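Long-range contact in adhesion and penetration protein autotransporter (Haemophilus influenzae, PDB 3SYJ), which promotes bacterial adherence to and invasion of host cells, mediates bacterial aggregation through oligomerization of its passenger domain, and is probably a serine protease: residues L737-R748 with T756-H767. Sequence-based numbering, arbitrary orientation.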
ATOM      1  N   LEU A 737       2.110 -17.674  15.534  1.00 25.94           N
ATOM      2  CA  LEU A 737       0.738 -17.909  15.105  1.00 27.19           C
ATOM      3  C   LEU A 737       0.600 -19.411  14.976  1.00 27.02           C
ATOM      4  O   LEU A 737       1.307 -20.029  14.181  1.00 29.33           O
ATOM      5  CB  LEU A 737       0.471 -17.236  13.756  1.00 27.37           C
ATOM      6  CG  LEU A 737      -0.970 -17.247  13.238  1.00 27.19           C
ATOM      7  CD1 LEU A 737      -1.862 -16.342  14.078  1.00 24.93           C
ATOM      8  CD2 LEU A 737      -1.013 -16.816  11.785  1.00 26.61           C
ATOM      9  N   SER A 738      -0.292 -20.007  15.762  1.00 26.32           N
ATOM     10  CA  SER A 738      -0.356 -21.464  15.828  1.00 25.03           C
ATOM     11  C   SER A 738      -1.752 -22.040  16.018  1.00 25.93           C
ATOM     12  O   SER A 738      -2.741 -21.317  16.123  1.00 28.28           O
ATOM     13  CB  SER A 738       0.549 -21.979  16.951  1.00 26.39           C
ATOM     14  OG  SER A 738      -0.013 -21.706  18.221  1.00 27.07           O
ATOM     15  N   ASN A 739      -1.812 -23.367  16.056  1.00 27.84           N
ATOM     16  CA  ASN A 739      -3.039 -24.081  16.384  1.00 26.26           C
ATOM     17  C   ASN A 739      -4.251 -23.607  15.599  1.00 26.67           C
ATOM     18  O   ASN A 739      -5.335 -23.414  16.149  1.00 26.77           O
ATOM     19  CB  ASN A 739      -3.286 -24.019  17.889  1.00 27.56           C
ATOM     20  CG  ASN A 739      -2.172 -24.685  18.680  1.00 31.04           C
ATOM     21  OD1 ASN A 739      -2.095 -25.911  18.738  1.00 29.24           O
ATOM     22  ND2 ASN A 739      -1.297 -23.884  19.279  1.00 24.26           N
ATOM     23  N   ASN A 740      -4.044 -23.426  14.300  1.00 28.98           N
ATOM     24  CA  ASN A 740      -5.120 -23.133  13.362  1.00 29.31           C
ATOM     25  C   ASN A 740      -5.728 -21.735  13.486  1.00 29.57           C
ATOM     26  O   ASN A 740      -6.808 -21.473  12.955  1.00 28.56           O
ATOM     27  CB  ASN A 740      -6.215 -24.197  13.441  1.00 31.70           C
ATOM     28  CG  ASN A 740      -7.008 -24.297  12.158  1.00 48.49           C
ATOM     29  OD1 ASN A 740      -8.223 -24.076  12.141  1.00 48.76           O
ATOM     30  ND2 ASN A 740      -6.317 -24.605  11.061  1.00 46.93           N
ATOM     31  N   ALA A 741      -5.035 -20.835  14.177  1.00 27.87           N
ATOM     32  CA  ALA A 741      -5.474 -19.447  14.232  1.00 26.28           C
ATOM     33  C   ALA A 741      -5.248 -18.788  12.880  1.00 27.56           C
ATOM     34  O   ALA A 741      -4.530 -19.321  12.036  1.00 29.41           O
ATOM     35  CB  ALA A 741      -4.739 -18.689  15.325  1.00 25.43           C
ATOM     36  N   THR A 742      -5.860 -17.624  12.685  1.00 28.71           N
ATOM     37  CA  THR A 742      -5.750 -16.889  11.433  1.00 27.07           C
ATOM     38  C   THR A 742      -5.283 -15.459  11.684  1.00 27.23           C
ATOM     39  O   THR A 742      -5.655 -14.846  12.688  1.00 26.45           O
ATOM     40  CB  THR A 742      -7.104 -16.850  10.704  1.00 26.97           C
ATOM     41  OG1 THR A 742      -7.525 -18.186  10.430  1.00 32.53           O
ATOM     42  CG2 THR A 742      -7.003 -16.083   9.395  1.00 22.62           C
ATOM     43  N   GLN A 743      -4.456 -14.939  10.782  1.00 25.54           N
ATOM     44  CA  GLN A 743      -4.112 -13.520  10.792  1.00 31.93           C
ATOM     45  C   GLN A 743      -4.400 -12.861   9.451  1.00 29.98           C
ATOM     46  O   GLN A 743      -3.941 -13.328   8.414  1.00 29.03           O
ATOM     47  CB  GLN A 743      -2.642 -13.282  11.151  1.00 31.70           C
ATOM     48  CG  GLN A 743      -2.235 -11.819  10.947  1.00 27.30           C
ATOM     49  CD  GLN A 743      -0.772 -11.544  11.241  1.00 28.60           C
ATOM     50  OE1 GLN A 743       0.010 -12.460  11.497  1.00 28.70           O
ATOM     51  NE2 GLN A 743      -0.394 -10.267  11.200  1.00 32.22           N
ATOM     52  N   ILE A 744      -5.166 -11.778   9.474  1.00 23.84           N
ATOM     53  CA  ILE A 744      -5.311 -10.951   8.291  1.00 31.25           C
ATOM     54  C   ILE A 744      -4.482  -9.701   8.514  1.00 31.59           C
ATOM     55  O   ILE A 744      -4.941  -8.743   9.143  1.00 25.79           O
ATOM     56  CB  ILE A 744      -6.765 -10.547   8.016  1.00 27.16           C
ATOM     57  CG1 ILE A 744      -7.700 -11.743   8.194  1.00 28.37           C
ATOM     58  CG2 ILE A 744      -6.891  -9.973   6.615  1.00 26.43           C
ATOM     59  CD1 ILE A 744      -7.495 -12.828   7.181  1.00 31.98           C
ATOM     60  N   GLY A 745      -3.251  -9.736   8.011  1.00 28.38           N
ATOM     61  CA  GLY A 745      -2.307  -8.648   8.174  1.00 30.35           C
ATOM     62  C   GLY A 745      -0.886  -9.101   7.901  1.00 29.58           C
ATOM     63  O   GLY A 745      -0.643 -10.279   7.645  1.00 28.87           O
ATOM     64  N   ASN A 746       0.058  -8.167   7.960  1.00 25.14           N
ATOM     65  CA  ASN A 746       1.452  -8.474   7.656  1.00 26.54           C
ATOM     66  C   ASN A 746       2.320  -8.666   8.892  1.00 27.04           C
ATOM     67  O   ASN A 746       1.962  -8.244   9.991  1.00 28.25           O
ATOM     68  CB  ASN A 746       2.049  -7.376   6.776  1.00 27.19           C
ATOM     69  CG  ASN A 746       1.218  -7.111   5.542  1.00 29.54           C
ATOM     70  OD1 ASN A 746       0.783  -8.038   4.865  1.00 31.72           O
ATOM     71  ND2 ASN A 746       0.986  -5.838   5.245  1.00 28.82           N
ATOM     72  N   ILE A 747       3.469  -9.307   8.699  1.00 27.01           N
ATOM     73  CA  ILE A 747       4.474  -9.430   9.744  1.00 26.63           C
ATOM     74  C   ILE A 747       5.758  -8.752   9.302  1.00 27.64           C
ATOM     75  O   ILE A 747       6.248  -8.993   8.201  1.00 31.05           O
ATOM     76  CB  ILE A 747       4.784 -10.895  10.063  1.00 31.15           C
ATOM     77  CG1 ILE A 747       3.522 -11.610  10.546  1.00 29.80           C
ATOM     78  CG2 ILE A 747       5.893 -10.983  11.097  1.00 23.54           C
ATOM     79  CD1 ILE A 747       3.722 -13.087  10.795  1.00 30.82           C
ATOM     80  N   ARG A 748       6.303  -7.903  10.163  1.00 31.87           N
ATOM     81  CA  ARG A 748       7.498  -7.138   9.833  1.00 28.77           C
ATOM     82  C   ARG A 748       8.555  -7.348  10.913  1.00 32.61           C
ATOM     83  O   ARG A 748       8.389  -6.887  12.037  1.00 33.49           O
ATOM     84  CB  ARG A 748       7.139  -5.656   9.719  1.00 32.57           C
ATOM     85  CG  ARG A 748       8.323  -4.704   9.620  1.00 41.34           C
ATOM     86  CD  ARG A 748       8.736  -4.450   8.178  1.00 51.59           C
ATOM     87  NE  ARG A 748       9.787  -3.439   8.101  1.00 59.78           N
ATOM     88  CZ  ARG A 748      11.080  -3.683   8.308  1.00 62.41           C
ATOM     89  NH1 ARG A 748      11.489  -4.917   8.601  1.00 50.78           N
ATOM     90  NH2 ARG A 748      11.966  -2.693   8.222  1.00 57.90           N
ATOM     91  N   THR A 756       6.949 -17.182  13.762  1.00 33.80           N
ATOM     92  CA  THR A 756       6.662 -18.559  13.392  1.00 26.51           C
ATOM     93  C   THR A 756       5.187 -18.752  13.102  1.00 31.46           C
ATOM     94  O   THR A 756       4.334 -18.306  13.865  1.00 33.84           O
ATOM     95  CB  THR A 756       7.042 -19.527  14.517  1.00 29.93           C
ATOM     96  OG1 THR A 756       8.450 -19.452  14.757  1.00 36.95           O
ATOM     97  CG2 THR A 756       6.665 -20.953  14.145  1.00 32.40           C
ATOM     98  N   VAL A 757       4.884 -19.415  11.997  1.00 34.02           N
ATOM     99  CA  VAL A 757       3.516 -19.813  11.711  1.00 29.22           C
ATOM    100  C   VAL A 757       3.478 -21.326  11.744  1.00 29.24           C
ATOM    101  O   VAL A 757       3.915 -21.987  10.799  1.00 32.38           O
ATOM    102  CB  VAL A 757       3.037 -19.303  10.332  1.00 27.25           C
ATOM    103  CG1 VAL A 757       1.683 -19.902   9.980  1.00 24.74           C
ATOM    104  CG2 VAL A 757       2.972 -17.783  10.318  1.00 27.78           C
ATOM    105  N   ASP A 758       2.980 -21.874  12.846  1.00 33.29           N
ATOM    106  CA  ASP A 758       2.912 -23.320  13.024  1.00 32.54           C
ATOM    107  C   ASP A 758       1.480 -23.820  12.863  1.00 30.20           C
ATOM    108  O   ASP A 758       0.628 -23.585  13.718  1.00 33.79           O
ATOM    109  CB  ASP A 758       3.475 -23.720  14.393  1.00 31.54           C
ATOM    110  CG  ASP A 758       3.577 -25.229  14.569  1.00 35.38           C
ATOM    111  OD1 ASP A 758       2.808 -25.960  13.912  1.00 35.08           O
ATOM    112  OD2 ASP A 758       4.425 -25.683  15.369  1.00 41.67           O
ATOM    113  N   ASN A 759       1.222 -24.520  11.766  1.00 31.88           N
ATOM    114  CA  ASN A 759      -0.113 -25.026  11.482  1.00 28.60           C
ATOM    115  C   ASN A 759      -1.159 -23.933  11.679  1.00 30.99           C
ATOM    116  O   ASN A 759      -2.115 -24.099  12.431  1.00 30.70           O
ATOM    117  CB  ASN A 759      -0.429 -26.233  12.366  1.00 31.45           C
ATOM    118  CG  ASN A 759      -1.739 -26.911  11.985  1.00 33.54           C
ATOM    119  OD1 ASN A 759      -2.110 -26.961  10.812  1.00 34.66           O
ATOM    120  ND2 ASN A 759      -2.443 -27.439  12.980  1.00 30.09           N
ATOM    121  N   ALA A 760      -0.965 -22.807  11.005  1.00 29.78           N
ATOM    122  CA  ALA A 760      -1.908 -21.704  11.077  1.00 30.60           C
ATOM    123  C   ALA A 760      -1.972 -20.978   9.741  1.00 32.30           C
ATOM    124  O   ALA A 760      -1.258 -21.331   8.802  1.00 28.83           O
ATOM    125  CB  ALA A 760      -1.516 -20.744  12.185  1.00 31.42           C
ATOM    126  N   ASN A 761      -2.807 -19.948   9.670  1.00 29.37           N
ATOM    127  CA  ASN A 761      -3.090 -19.285   8.404  1.00 28.51           C
ATOM    128  C   ASN A 761      -2.708 -17.815   8.396  1.00 29.33           C
ATOM    129  O   ASN A 761      -3.457 -16.964   8.880  1.00 31.06           O
ATOM    130  CB  ASN A 761      -4.570 -19.442   8.072  1.00 35.13           C
ATOM    131  CG  ASN A 761      -5.107 -20.798   8.497  1.00 43.50           C
ATOM    132  OD1 ASN A 761      -4.645 -21.838   8.022  1.00 46.72           O
ATOM    133  ND2 ASN A 761      -6.072 -20.795   9.414  1.00 38.26           N
ATOM    134  N   LEU A 762      -1.536 -17.517   7.843  1.00 30.78           N
ATOM    135  CA  LEU A 762      -1.111 -16.135   7.678  1.00 29.48           C
ATOM    136  C   LEU A 762      -1.563 -15.627   6.321  1.00 31.80           C
ATOM    137  O   LEU A 762      -0.995 -15.981   5.288  1.00 33.86           O
ATOM    138  CB  LEU A 762       0.406 -15.997   7.807  1.00 29.01           C
ATOM    139  CG  LEU A 762       0.959 -14.612   7.458  1.00 30.06           C
ATOM    140  CD1 LEU A 762       0.323 -13.538   8.323  1.00 28.03           C
ATOM    141  CD2 LEU A 762       2.467 -14.586   7.611  1.00 28.05           C
ATOM    142  N   ASN A 763      -2.605 -14.809   6.339  1.00 29.41           N
ATOM    143  CA  ASN A 763      -3.098 -14.153   5.144  1.00 27.59           C
ATOM    144  C   ASN A 763      -2.505 -12.749   5.048  1.00 32.65           C
ATOM    145  O   ASN A 763      -3.145 -11.761   5.415  1.00 31.76           O
ATOM    146  CB  ASN A 763      -4.627 -14.111   5.174  1.00 28.80           C
ATOM    147  CG  ASN A 763      -5.212 -13.356   4.001  1.00 36.53           C
ATOM    148  OD1 ASN A 763      -4.487 -12.745   3.220  1.00 34.23           O
ATOM    149  ND2 ASN A 763      -6.536 -13.391   3.875  1.00 39.24           N
ATOM    150  N   GLY A 764      -1.269 -12.675   4.561  1.00 32.16           N
ATOM    151  CA  GLY A 764      -0.539 -11.424   4.478  1.00 30.90           C
ATOM    152  C   GLY A 764       0.938 -11.675   4.222  1.00 34.96           C
ATOM    153  O   GLY A 764       1.358 -12.818   4.052  1.00 30.40           O
ATOM    154  N   ASN A 765       1.733 -10.609   4.216  1.00 28.65           N
ATOM    155  CA  ASN A 765       3.130 -10.712   3.801  1.00 36.65           C
ATOM    156  C   ASN A 765       4.150 -10.610   4.930  1.00 33.08           C
ATOM    157  O   ASN A 765       3.873 -10.056   5.991  1.00 31.68           O
ATOM    158  CB  ASN A 765       3.430  -9.670   2.723  1.00 37.82           C
ATOM    159  CG  ASN A 765       2.383  -9.658   1.628  1.00 40.45           C
ATOM    160  OD1 ASN A 765       2.027 -10.705   1.076  1.00 36.80           O
ATOM    161  ND2 ASN A 765       1.869  -8.472   1.316  1.00 37.69           N
ATOM    162  N   VAL A 766       5.336 -11.150   4.679  1.00 30.96           N
ATOM    163  CA  VAL A 766       6.418 -11.134   5.649  1.00 32.85           C
ATOM    164  C   VAL A 766       7.625 -10.382   5.094  1.00 39.23           C
ATOM    165  O   VAL A 766       7.996 -10.541   3.931  1.00 40.57           O
ATOM    166  CB  VAL A 766       6.844 -12.558   6.040  1.00 32.19           C
ATOM    167  CG1 VAL A 766       7.962 -12.513   7.069  1.00 30.88           C
ATOM    168  CG2 VAL A 766       5.647 -13.342   6.572  1.00 28.65           C
ATOM    169  N   HIS A 767       8.237  -9.565   5.938  1.00 36.21           N
ATOM    170  CA  HIS A 767       9.356  -8.740   5.524  1.00 36.90           C
ATOM    171  C   HIS A 767      10.395  -8.739   6.646  1.00 41.12           C
ATOM    172  O   HIS A 767      10.128  -8.256   7.749  1.00 39.72           O
ATOM    173  CB  HIS A 767       8.842  -7.332   5.200  1.00 37.33           C
ATOM    174  CG  HIS A 767       9.915  -6.345   4.855  1.00 53.07           C
ATOM    175  ND1 HIS A 767      11.149  -6.718   4.371  1.00 54.81           N
ATOM    176  CD2 HIS A 767       9.920  -4.990   4.896  1.00 54.59           C
ATOM    177  CE1 HIS A 767      11.879  -5.638   4.147  1.00 55.12           C
ATOM    178  NE2 HIS A 767      11.155  -4.576   4.457  1.00 57.07           N
TER
HETATM  179  O   HOH W   1       0.211 -25.426  16.263  1.00 33.55           O
HETATM  180  O   HOH W   2      -1.748 -27.429  15.850  1.00 40.68           O
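Strands 742-744 and 761-763 run parallel, their axes 4.8 Å apart and their N-to-C directions within 6° of each other, and backbone bonds alternate between them: Asn761 N donates to Ala741 O, Gln743 N to Asn761 O and Asn763 N to Gln743 O. The same parallel pairing recurs beyond each corner, where Leu737 N meets Thr756 O at 2.9 Å and Ile747 N meets Asn765 O at 2.8 Å.

At one corner a type I' turn, Ser738 to Ala741, lies against Asn759, whose O accepts from Asn740 N; a water also links Asn739 N to Asp758 O. At the other, Asn746 takes over from the backbone: with CG anti to its carbonyl carbon and beside its own N, the amide swings toward the neighbouring coil, and OD1 receives Asn765 N at 2.8 Å in a nearly straight bond (174°). Asn765 OD1 in turn accepts from Gln784 N, and Asn746 N donates to Asn726 OD1, so side-chain amide oxygens of asparagines accept backbone N-H groups from one coil to the next.

The side chains of Leu737, Ile747, Val757, Leu762 and Val766 lie on one face, with Gln743 among them. Leu737 CG rests 3.7 Å from Ala760 CB, a further apolar partner, while Leu762 reaches Ile747 CD1 through CD2, also at 3.7 Å. Its other methyl, CD1, lies beside Gln743, whose buried OE1 has no polar partner in the model; NE2 is held by Gly725 O.

On the opposite face, Asn761 ND2 reaches Thr742 OG1 at 3.2 Å with the hydroxyl in the amide plane. Arg748, bent at chi2, runs side by side with His767, whose CD2 lies over one guanidinium face toward its rim, the planes 30° apart.

Stacked three-strand turns with an apolar interior characterise the right-handed beta-helix of autotransporter passenger domains, here two successive coils.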